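Long-range contacts in inorganic pyrophosphatase (Neisseria gonorrhoeae, PDB 5TEA), which probably catalyses the magnesium-dependent hydrolysis of inorganic pyrophosphate into two phosphate ions: residues 59-65 and 146-150; 83-87 and 119-125; 24-30 and 93-99. All blocks are in the same frame, centred on the assembly; numbering follows the deposited sequence. Where two conformers were deposited one is given.

Along the chain, contact 2 is nested inside the loop closed by contact 1, while contact 3 crosses both. The centres of contacts 2 and 3 are about 11 Å apart, and that of contact 1 is about 19 Å from each. Asn64 joins contact 1 to contact 2: its ND2 probably donates to Thr85 OG1, 2.8 Å away. Contacts 2 and 3 are joined by a probable backbone bond of 3.0 Å from Ala120 N to Glu96 O. Contact 1 reaches the metal site, the Tyr65 side chain being about 6 Å from a bound calcium ion, against about 13 Å for Val28 of contact 3.

Contact 1 of 3, residues 59-65 and 146-150; sequences FAKPTNY and HFNHY
Lys61 and His146 meet at about a right angle, the ammonium donating to the edge of the imidazole. The bond from Lys61 NZ to His146 NE2 is 3.0 Å long and lies in the ring plane, where an imidazole nitrogen can accept. The lysine chain bends at chi2 and again at chi3 (140°), which brings NZ to the ring edge. The same ammonium approaches the Tyr150 ring obliquely and off-centre, NZ 4.6 Å from the ring centroid, as a cation-pi partner.

The His146 ring is covered on both faces. Its CG is anti to its own backbone N (chi1 174°), which turns the ring out from the helix toward Pro62, whose CD lies over one face, 3.5 Å from the His146 ring centroid, in a CH-pi contact. Tyr150 CB leans on the opposite face, nearer the rim. Proline suits the place because its rigid ring offers a CH2 to an aromatic face. At the imidazole's edge, the carbonyl Phe59 O comes within 3.2 Å of His146 CE1, and His146 CD2 stands over the centre of the neighbouring Phe147 ring.

Toward Tyr150, Phe59 lays its ring face on the backbone at His149 and Tyr150, with Tyr150 CA 3.8 Å from the Phe59 ring centroid. Phe145 of the second subunit packs edge-to-face with this phenylalanine. Toward strand 64-67, Tyr65 CE1 touches Phe147 CZ at 4.0 Å; Phe147 CZ lies near the plane of the tyrosine ring, at its edge, and the two side chains meet at a slant.

Together these contacts join the end of helix 137-149 to the loop entering strand 64-67, at the margin of the pyrophosphatase active site, where Tyr65 and Tyr150 are predicted to bind the substrate.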
loop_
_atom_site.group_PDB
_atom_site.type_symbol
_atom_site.label_atom_id
_atom_site.label_comp_id
_atom_site.label_asym_id
_atom_site.label_seq_id
_atom_site.Cartn_x
_atom_site.Cartn_y
_atom_site.Cartn_z
ATOM N N PHE B 59 -6.731 -14.509 8.467
ATOM C CA PHE B 59 -5.574 -15.193 9.033
ATOM C C PHE B 59 -4.289 -14.857 8.274
ATOM O O PHE B 59 -3.454 -15.729 8.024
ATOM C CB PHE B 59 -5.803 -16.702 9.056
ATOM C CG PHE B 59 -6.947 -17.135 9.939
ATOM C CD1 PHE B 59 -7.102 -16.595 11.208
ATOM C CD2 PHE B 59 -7.878 -18.070 9.492
ATOM C CE1 PHE B 59 -8.135 -16.993 12.031
ATOM C CE2 PHE B 59 -8.922 -18.477 10.316
ATOM C CZ PHE B 59 -9.061 -17.930 11.582
ATOM N N ALA B 60 -4.104 -13.589 7.913
ATOM C CA ALA B 60 -2.823 -13.158 7.366
ATOM C C ALA B 60 -1.723 -13.418 8.386
ATOM O O ALA B 60 -1.947 -13.350 9.599
ATOM C CB ALA B 60 -2.851 -11.671 7.003
ATOM N N LYS B 61 -0.537 -13.752 7.894
ATOM C CA LYS B 61 0.570 -14.055 8.801
ATOM C C LYS B 61 0.892 -12.838 9.662
ATOM O O LYS B 61 1.059 -11.733 9.126
ATOM C CB LYS B 61 1.821 -14.479 8.029
ATOM C CG LYS B 61 1.738 -15.846 7.387
ATOM C CD LYS B 61 1.526 -16.946 8.432
ATOM C CE LYS B 61 0.536 -18.009 7.943
ATOM N NZ LYS B 61 0.070 -18.918 9.042
ATOM N N PRO B 62 0.999 -12.993 10.991
ATOM C CA PRO B 62 1.297 -11.829 11.840
ATOM C C PRO B 62 2.761 -11.423 11.834
ATOM O O PRO B 62 3.068 -10.293 12.244
ATOM C CB PRO B 62 0.861 -12.299 13.242
ATOM C CG PRO B 62 1.056 -13.801 13.199
ATOM C CD PRO B 62 0.708 -14.201 11.786
ATOM N N THR B 63 3.671 -12.308 11.418
ATOM C CA THR B 63 5.087 -11.994 11.250
ATOM C C THR B 63 5.512 -12.503 9.885
ATOM O O THR B 63 4.772 -13.224 9.230
ATOM C CB THR B 63 5.967 -12.669 12.311
ATOM O OG1 THR B 63 6.042 -14.074 12.017
ATOM C CG2 THR B 63 5.367 -12.476 13.710
ATOM N N ASN B 64 6.727 -12.160 9.465
ATOM C CA ASN B 64 7.272 -12.853 8.306
ATOM C C ASN B 64 7.466 -14.317 8.675
ATOM O O ASN B 64 7.628 -14.662 9.851
ATOM C CB ASN B 64 8.596 -12.228 7.861
ATOM C CG ASN B 64 8.483 -10.744 7.636
ATOM O OD1 ASN B 64 7.927 -10.291 6.619
ATOM N ND2 ASN B 64 9.022 -9.965 8.567
ATOM N N TYR B 65 7.426 -15.186 7.666
ATOM C CA TYR B 65 7.496 -16.623 7.887
ATOM C C TYR B 65 8.597 -17.206 7.015
ATOM O O TYR B 65 8.606 -16.989 5.801
ATOM C CB TYR B 65 6.150 -17.275 7.556
ATOM C CG TYR B 65 5.944 -18.670 8.097
ATOM C CD1 TYR B 65 5.397 -18.873 9.363
ATOM C CD2 TYR B 65 6.243 -19.787 7.324
ATOM C CE1 TYR B 65 5.186 -20.147 9.851
ATOM C CE2 TYR B 65 6.023 -21.070 7.808
ATOM C CZ TYR B 65 5.494 -21.236 9.071
ATOM O OH TYR B 65 5.260 -22.496 9.565
ATOM N N HIS B 146 -3.098 -16.364 16.627
ATOM C CA HIS B 146 -3.045 -16.723 15.217
ATOM C C HIS B 146 -2.797 -18.213 15.045
ATOM O O HIS B 146 -3.541 -18.904 14.343
ATOM C CB HIS B 146 -1.957 -15.917 14.486
ATOM C CG HIS B 146 -1.761 -16.351 13.064
ATOM N ND1 HIS B 146 -2.581 -15.933 12.036
ATOM C CD2 HIS B 146 -0.888 -17.225 12.514
ATOM C CE1 HIS B 146 -2.194 -16.505 10.907
ATOM N NE2 HIS B 146 -1.178 -17.307 11.175
ATOM N N PHE B 147 -1.735 -18.723 15.660
ATOM C CA PHE B 147 -1.381 -20.107 15.394
ATOM C C PHE B 147 -2.295 -21.093 16.100
ATOM O O PHE B 147 -2.374 -22.243 15.668
ATOM C CB PHE B 147 0.099 -20.349 15.754
ATOM C CG PHE B 147 1.031 -19.822 14.704
ATOM C CD1 PHE B 147 1.193 -20.504 13.505
ATOM C CD2 PHE B 147 1.684 -18.601 14.876
ATOM C CE1 PHE B 147 2.010 -20.000 12.485
ATOM C CE2 PHE B 147 2.499 -18.085 13.853
ATOM C CZ PHE B 147 2.676 -18.793 12.675
ATOM N N ASN B 148 -2.991 -20.670 17.162
ATOM C CA ASN B 148 -3.996 -21.516 17.801
ATOM C C ASN B 148 -5.277 -21.624 16.981
ATOM O O ASN B 148 -6.057 -22.563 17.189
ATOM C CB ASN B 148 -4.354 -20.963 19.192
ATOM C CG ASN B 148 -3.360 -21.389 20.260
ATOM O OD1 ASN B 148 -2.643 -22.370 20.082
ATOM N ND2 ASN B 148 -3.345 -20.679 21.390
ATOM N N HIS B 149 -5.502 -20.708 16.043
ATOM C CA HIS B 149 -6.798 -20.633 15.383
ATOM C C HIS B 149 -6.771 -20.598 13.856
ATOM O O HIS B 149 -7.847 -20.561 13.241
ATOM C CB HIS B 149 -7.542 -19.393 15.894
ATOM C CG HIS B 149 -7.941 -19.490 17.332
ATOM N ND1 HIS B 149 -9.047 -20.201 17.744
ATOM C CD2 HIS B 149 -7.367 -18.998 18.456
ATOM C CE1 HIS B 149 -9.149 -20.124 19.060
ATOM N NE2 HIS B 149 -8.142 -19.402 19.518
ATOM N N TYR B 150 -5.598 -20.615 13.218
ATOM C CA TYR B 150 -5.579 -20.289 11.792
ATOM C C TYR B 150 -6.169 -21.381 10.908
ATOM O O TYR B 150 -6.485 -21.104 9.743
ATOM C CB TYR B 150 -4.157 -19.950 11.330
ATOM C CG TYR B 150 -3.222 -21.131 11.205
ATOM C CD1 TYR B 150 -2.718 -21.767 12.333
ATOM C CD2 TYR B 150 -2.828 -21.594 9.955
ATOM C CE1 TYR B 150 -1.844 -22.840 12.215
ATOM C CE2 TYR B 150 -1.960 -22.659 9.826
ATOM C CZ TYR B 150 -1.468 -23.278 10.959
ATOM O OH TYR B 150 -0.606 -24.342 10.833
#

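Contact 2 of 3, residues 83-87 and 119-125; sequences LVTEQ and PADDRNN
Pro119, at the end of strand 110-119, packs its ring against the start of segment 83-87. Its CG lies 3.8 Å from Thr85 CG2, the two side chains meeting nearly at a right angle, while Leu83 CD1 stands 4.1 Å from Pro119 CD. Thr85 can present a methyl here because chi1 (60°) sets OG1 between its backbone N and carbonyl carbon; the hydroxyl donates to Gln87 O. Beyond Pro119 the chain leaves the partner segment, and Asp121 is gripped side-on by NE and NH2 of Arg123.

Asp122 turns the loop back. Its OD1 accepts from Asn124 N at 2.9 Å, closing an Asx turn, and from Asn125 N as well, so one carboxylate oxygen holds two successive amides and presents both asparagine side chains to Glu86. The other oxygen, Asp122 OD2, lies 3.9 Å from Glu86 OE1; a water bonded to Glu86 N and OE1 reaches OD2 only weakly. The like charges would disfavour each other, but the N-H donors on both carboxylates probably offset this.

Asn124 reaches across with its ND2, which donates to Glu86 OE1 at 2.8 Å. Glu86 OE1 lies in the amide plane of Asn124, yet the donor meets OE1 from above the carboxylate plane. Asn124 OD1 serves the assembly, accepting from Ala57 N of the third subunit and Gln142 NE2 of the fourth; an amide suits a place that needs a donor and an acceptor on one group.

Asn125 completes the grip on Glu86, its ND2 using the syn lone pair of OE2 at 3.2 Å. Here carboxylate and amide planes stand 77° apart, and Asn125 OD1 is fixed in turn by Ala128 N.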
loop_
_atom_site.group_PDB
_atom_site.type_symbol
_atom_site.label_atom_id
_atom_site.label_comp_id
_atom_site.label_asym_id
_atom_site.label_seq_id
_atom_site.Cartn_x
_atom_site.Cartn_y
_atom_site.Cartn_z
ATOM N N LEU B 83 9.905 -14.413 11.781
ATOM C CA LEU B 83 10.863 -13.318 11.700
ATOM C C LEU B 83 10.110 -12.008 11.859
ATOM O O LEU B 83 9.271 -11.665 11.014
ATOM C CB LEU B 83 11.615 -13.350 10.372
ATOM C CG LEU B 83 12.614 -12.204 10.163
ATOM C CD1 LEU B 83 13.858 -12.437 11.020
ATOM C CD2 LEU B 83 12.972 -12.077 8.686
ATOM N N VAL B 84 10.401 -11.288 12.934
ATOM C CA VAL B 84 9.662 -10.084 13.304
ATOM C C VAL B 84 10.397 -8.862 12.766
ATOM O O VAL B 84 11.573 -8.653 13.067
ATOM C CB VAL B 84 9.480 -9.996 14.826
ATOM C CG1 VAL B 84 8.804 -8.679 15.228
ATOM C CG2 VAL B 84 8.691 -11.228 15.331
ATOM N N THR B 85 9.706 -8.060 11.958
ATOM C CA THR B 85 10.227 -6.800 11.450
ATOM C C THR B 85 9.117 -5.761 11.517
ATOM O O THR B 85 7.935 -6.097 11.605
ATOM C CB THR B 85 10.708 -6.886 9.982
ATOM O OG1 THR B 85 9.612 -7.272 9.145
ATOM C CG2 THR B 85 11.863 -7.876 9.801
ATOM N N GLU B 86 9.503 -4.491 11.417
ATOM C CA GLU B 86 8.497 -3.431 11.353
ATOM C C GLU B 86 7.787 -3.415 9.998
ATOM O O GLU B 86 6.567 -3.208 9.934
ATOM C CB GLU B 86 9.144 -2.069 11.646
ATOM C CG GLU B 86 9.366 -1.767 13.139
ATOM C CD GLU B 86 10.726 -2.228 13.702
ATOM O OE1 GLU B 86 11.781 -2.062 13.031
ATOM O OE2 GLU B 86 10.732 -2.748 14.846
ATOM N N GLN B 87 8.525 -3.626 8.907
ATOM C CA GLN B 87 7.956 -3.652 7.577
ATOM C C GLN B 87 8.152 -5.027 6.935
ATOM O O GLN B 87 9.201 -5.654 7.123
ATOM C CB GLN B 87 8.594 -2.550 6.706
ATOM C CG GLN B 87 8.254 -1.114 7.171
ATOM C CD GLN B 87 9.227 -0.536 8.204
ATOM O OE1 GLN B 87 10.383 -0.959 8.304
ATOM N NE2 GLN B 87 8.760 0.454 8.965
ATOM N N PRO B 119 16.073 -9.683 12.461
ATOM C CA PRO B 119 17.312 -9.471 11.699
ATOM C C PRO B 119 18.463 -9.185 12.652
ATOM O O PRO B 119 18.296 -8.493 13.663
ATOM C CB PRO B 119 16.995 -8.250 10.826
ATOM C CG PRO B 119 15.484 -8.225 10.745
ATOM C CD PRO B 119 15.036 -8.696 12.103
ATOM N N ALA B 120 19.635 -9.742 12.331
ATOM C CA ALA B 120 20.772 -9.616 13.246
ATOM C C ALA B 120 21.311 -8.191 13.290
ATOM O O ALA B 120 21.892 -7.783 14.299
ATOM C CB ALA B 120 21.889 -10.586 12.858
ATOM N N ASP B 121 21.104 -7.423 12.226
ATOM C CA ASP B 121 21.581 -6.042 12.114
ATOM C C ASP B 121 20.343 -5.206 11.773
ATOM O O ASP B 121 19.974 -5.087 10.605
ATOM C CB ASP B 121 22.682 -5.963 11.041
ATOM C CG ASP B 121 23.361 -4.602 10.964
ATOM O OD1 ASP B 121 22.892 -3.637 11.595
ATOM O OD2 ASP B 121 24.377 -4.505 10.246
ATOM N N ASP B 122 19.688 -4.655 12.795
ATOM C CA ASP B 122 18.475 -3.844 12.627
ATOM C C ASP B 122 18.782 -2.418 13.075
ATOM O O ASP B 122 18.753 -2.117 14.272
ATOM C CB ASP B 122 17.308 -4.430 13.429
ATOM C CG ASP B 122 15.986 -3.694 13.164
ATOM O OD1 ASP B 122 16.002 -2.513 12.764
ATOM O OD2 ASP B 122 14.923 -4.299 13.340
ATOM N N ARG B 123 19.054 -1.534 12.113
ATOM C CA ARG B 123 19.363 -0.150 12.442
ATOM C C ARG B 123 18.131 0.736 12.428
ATOM O O ARG B 123 18.262 1.959 12.543
ATOM C CB ARG B 123 20.443 0.383 11.491
ATOM C CG ARG B 123 21.697 -0.493 11.578
ATOM C CD ARG B 123 22.902 0.040 10.847
ATOM N NE ARG B 123 23.882 -1.038 10.697
ATOM C CZ ARG B 123 25.058 -0.916 10.090
ATOM N NH1 ARG B 123 25.430 0.248 9.567
ATOM N NH2 ARG B 123 25.862 -1.971 9.997
ATOM N N ASN B 124 16.940 0.146 12.289
ATOM C CA ASN B 124 15.723 0.927 12.464
ATOM C C ASN B 124 15.299 0.992 13.930
ATOM O O ASN B 124 14.927 2.061 14.423
ATOM C CB ASN B 124 14.583 0.343 11.626
ATOM C CG ASN B 124 13.313 1.174 11.712
ATOM O OD1 ASN B 124 13.321 2.381 11.459
ATOM N ND2 ASN B 124 12.212 0.529 12.081
ATOM N N ASN B 125 15.325 -0.130 14.643
ATOM C CA ASN B 125 15.066 -0.090 16.075
ATOM C C ASN B 125 16.342 -0.192 16.904
ATOM O O ASN B 125 16.267 -0.204 18.135
ATOM C CB ASN B 125 14.061 -1.180 16.479
ATOM C CG ASN B 125 14.577 -2.605 16.259
ATOM O OD1 ASN B 125 15.768 -2.873 16.321
ATOM N ND2 ASN B 125 13.662 -3.517 15.984
HETATM O O HOH W 1 12.380 -3.943 11.021
HETATM O O HOH W 2 9.473 1.078 11.425
#

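Contact 3 of 3, residues 24-30 and 93-99; sequences GIINVVN and VFLEARV
Val28 lies between Leu95 and Ala97 on the face of the strand pair that also carries Ile26. Val28 CG2 is 3.9 Å from Ala97 CB, and its CB is 4.0 Å from Leu95 CD2, the valine and leucine side by side and pointing the same way. Farther along, Ile26 CD1 presses on Val99 CG2 at 3.6 Å; chi1 near 65°, with CG1 between the backbone N and carbonyl carbon, directs CG1 and the CD1 beyond it to that methyl. Branched side chains fill this layer, with the small Ala97 fitting among them; strand 110-119 and helix 167-183 pack against it.

Six backbone hydrogen bonds hold the strands, among them Ala97 N to Ile26 O at 2.8 Å and Asn30 N to Val93 O at 3.0 Å. The strands are antiparallel but strongly twisted, their directions 136° apart.

On the other face, Val29 CG2 touches Phe94 CB, and Ile25 CD1 lies against Arg98 CB at 3.9 Å and over one face of its guanidinium. At the polar edge, Asn27 and Glu96 run side by side, Asn27 OD1 3.7 Å from Glu96 CG, with amide and carboxylate planes 43° apart. A water donates to Asn27 OD1 and, weakly, to Glu96 OE2, while Asn27 ND2 bonds to Thr17 O. Gly24 forms a G1 beta bulge with Ile25 opposite Asp20; its positive phi is readily reached without a side chain.

Phe94 and Leu95 also pair in a parallel ladder with a strand of the third subunit, carrying the sheet across the interface. Such highly twisted antiparallel pairing belongs to the OB-like beta barrel of family I soluble pyrophosphatases.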
loop_
_atom_site.group_PDB
_atom_site.type_symbol
_atom_site.label_atom_id
_atom_site.label_comp_id
_atom_site.label_asym_id
_atom_site.label_seq_id
_atom_site.Cartn_x
_atom_site.Cartn_y
_atom_site.Cartn_z
ATOM N N GLY B 24 23.922 -17.790 18.319
ATOM C CA GLY B 24 22.583 -17.255 18.188
ATOM C C GLY B 24 22.338 -16.418 16.957
ATOM O O GLY B 24 21.318 -15.727 16.891
ATOM N N ILE B 25 23.235 -16.441 15.982
ATOM C CA ILE B 25 23.047 -15.726 14.720
ATOM C C ILE B 25 22.989 -16.792 13.639
ATOM O O ILE B 25 24.011 -17.408 13.324
ATOM C CB ILE B 25 24.172 -14.715 14.443
ATOM C CG1 ILE B 25 24.394 -13.814 15.657
ATOM C CG2 ILE B 25 23.840 -13.862 13.185
ATOM C CD1 ILE B 25 23.224 -12.945 15.984
ATOM N N ILE B 26 21.795 -17.032 13.084
ATOM C CA ILE B 26 21.584 -18.117 12.134
ATOM C C ILE B 26 21.179 -17.543 10.780
ATOM O O ILE B 26 20.844 -16.366 10.654
ATOM C CB ILE B 26 20.518 -19.105 12.626
ATOM C CG1 ILE B 26 19.157 -18.394 12.693
ATOM C CG2 ILE B 26 20.961 -19.722 13.965
ATOM C CD1 ILE B 26 18.017 -19.281 13.114
ATOM N N ASN B 27 21.160 -18.416 9.766
ATOM C CA ASN B 27 20.708 -18.031 8.433
ATOM C C ASN B 27 19.240 -18.402 8.283
ATOM O O ASN B 27 18.839 -19.516 8.636
ATOM C CB ASN B 27 21.553 -18.708 7.345
ATOM C CG ASN B 27 23.008 -18.259 7.373
ATOM O OD1 ASN B 27 23.295 -17.099 7.640
ATOM N ND2 ASN B 27 23.926 -19.182 7.121
ATOM N N VAL B 28 18.446 -17.469 7.761
ATOM C CA VAL B 28 17.007 -17.649 7.583
ATOM C C VAL B 28 16.651 -17.272 6.155
ATOM O O VAL B 28 17.159 -16.278 5.625
ATOM C CB VAL B 28 16.205 -16.797 8.599
ATOM C CG1 VAL B 28 14.718 -16.783 8.255
ATOM C CG2 VAL B 28 16.414 -17.370 9.998
ATOM N N VAL B 29 15.816 -18.088 5.515
ATOM C CA VAL B 29 15.268 -17.784 4.199
ATOM C C VAL B 29 13.799 -17.412 4.375
ATOM O O VAL B 29 13.028 -18.178 4.965
ATOM C CB VAL B 29 15.442 -18.975 3.234
ATOM C CG1 VAL B 29 14.682 -18.737 1.927
ATOM C CG2 VAL B 29 16.925 -19.211 2.951
ATOM N N ASN B 30 13.404 -16.234 3.876
ATOM C CA ASN B 30 12.033 -15.765 4.062
ATOM C C ASN B 30 11.125 -16.343 2.986
ATOM O O ASN B 30 11.451 -16.292 1.788
ATOM C CB ASN B 30 11.946 -14.236 4.032
ATOM C CG ASN B 30 10.596 -13.725 4.527
ATOM O OD1 ASN B 30 10.200 -13.996 5.660
ATOM N ND2 ASN B 30 9.885 -12.985 3.679
ATOM N N VAL B 93 14.372 -13.664 -0.106
ATOM C CA VAL B 93 15.635 -13.130 0.398
ATOM C C VAL B 93 16.031 -13.914 1.639
ATOM O O VAL B 93 15.187 -14.398 2.397
ATOM C CB VAL B 93 15.556 -11.617 0.703
ATOM C CG1 VAL B 93 15.092 -10.833 -0.522
ATOM C CG2 VAL B 93 14.665 -11.349 1.902
ATOM N N PHE B 94 17.336 -14.071 1.840
ATOM C CA PHE B 94 17.840 -14.690 3.053
ATOM C C PHE B 94 18.600 -13.646 3.860
ATOM O O PHE B 94 18.993 -12.601 3.338
ATOM C CB PHE B 94 18.727 -15.900 2.747
ATOM C CG PHE B 94 20.133 -15.543 2.329
ATOM C CD1 PHE B 94 20.427 -15.264 1.000
ATOM C CD2 PHE B 94 21.156 -15.495 3.258
ATOM C CE1 PHE B 94 21.720 -14.936 0.609
ATOM C CE2 PHE B 94 22.454 -15.153 2.870
ATOM C CZ PHE B 94 22.730 -14.889 1.548
ATOM N N LEU B 95 18.786 -13.931 5.149
ATOM C CA LEU B 95 19.429 -12.977 6.046
ATOM C C LEU B 95 20.055 -13.709 7.225
ATOM O O LEU B 95 19.643 -14.812 7.592
ATOM C CB LEU B 95 18.436 -11.936 6.567
ATOM C CG LEU B 95 17.405 -12.427 7.607
ATOM C CD1 LEU B 95 16.892 -11.239 8.410
ATOM C CD2 LEU B 95 16.232 -13.139 6.934
ATOM N N GLU B 96 21.047 -13.063 7.822
ATOM C CA GLU B 96 21.509 -13.445 9.145
ATOM C C GLU B 96 20.536 -12.885 10.168
ATOM O O GLU B 96 20.195 -11.693 10.133
ATOM C CB GLU B 96 22.927 -12.917 9.382
ATOM C CG GLU B 96 23.907 -13.519 8.396
ATOM C CD GLU B 96 25.359 -13.197 8.722
ATOM O OE1 GLU B 96 25.596 -12.508 9.732
ATOM O OE2 GLU B 96 26.251 -13.629 7.961
ATOM N N ALA B 97 20.072 -13.746 11.070
ATOM C CA ALA B 97 19.029 -13.374 12.015
ATOM C C ALA B 97 19.418 -13.798 13.421
ATOM O O ALA B 97 20.028 -14.852 13.613
ATOM C CB ALA B 97 17.687 -14.010 11.635
ATOM N N ARG B 98 19.036 -12.991 14.402
ATOM C CA ARG B 98 19.284 -13.344 15.795
ATOM C C ARG B 98 18.127 -14.191 16.309
ATOM O O ARG B 98 16.962 -13.835 16.109
ATOM C CB ARG B 98 19.456 -12.092 16.662
ATOM C CG ARG B 98 19.332 -12.357 18.164
ATOM C CD ARG B 98 19.519 -11.088 18.995
ATOM N NE ARG B 98 20.919 -10.681 19.062
ATOM C CZ ARG B 98 21.813 -11.157 19.927
ATOM N NH1 ARG B 98 21.471 -12.069 20.830
ATOM N NH2 ARG B 98 23.059 -10.713 19.891
ATOM N N VAL B 99 18.458 -15.310 16.958
ATOM C CA VAL B 99 17.483 -16.177 17.624
ATOM C C VAL B 99 17.094 -15.535 18.955
ATOM O O VAL B 99 17.957 -15.321 19.814
ATOM C CB VAL B 99 18.078 -17.572 17.867
ATOM C CG1 VAL B 99 17.108 -18.456 18.683
ATOM C CG2 VAL B 99 18.486 -18.238 16.568
HETATM O O HOH W 3 25.001 -15.794 5.729
#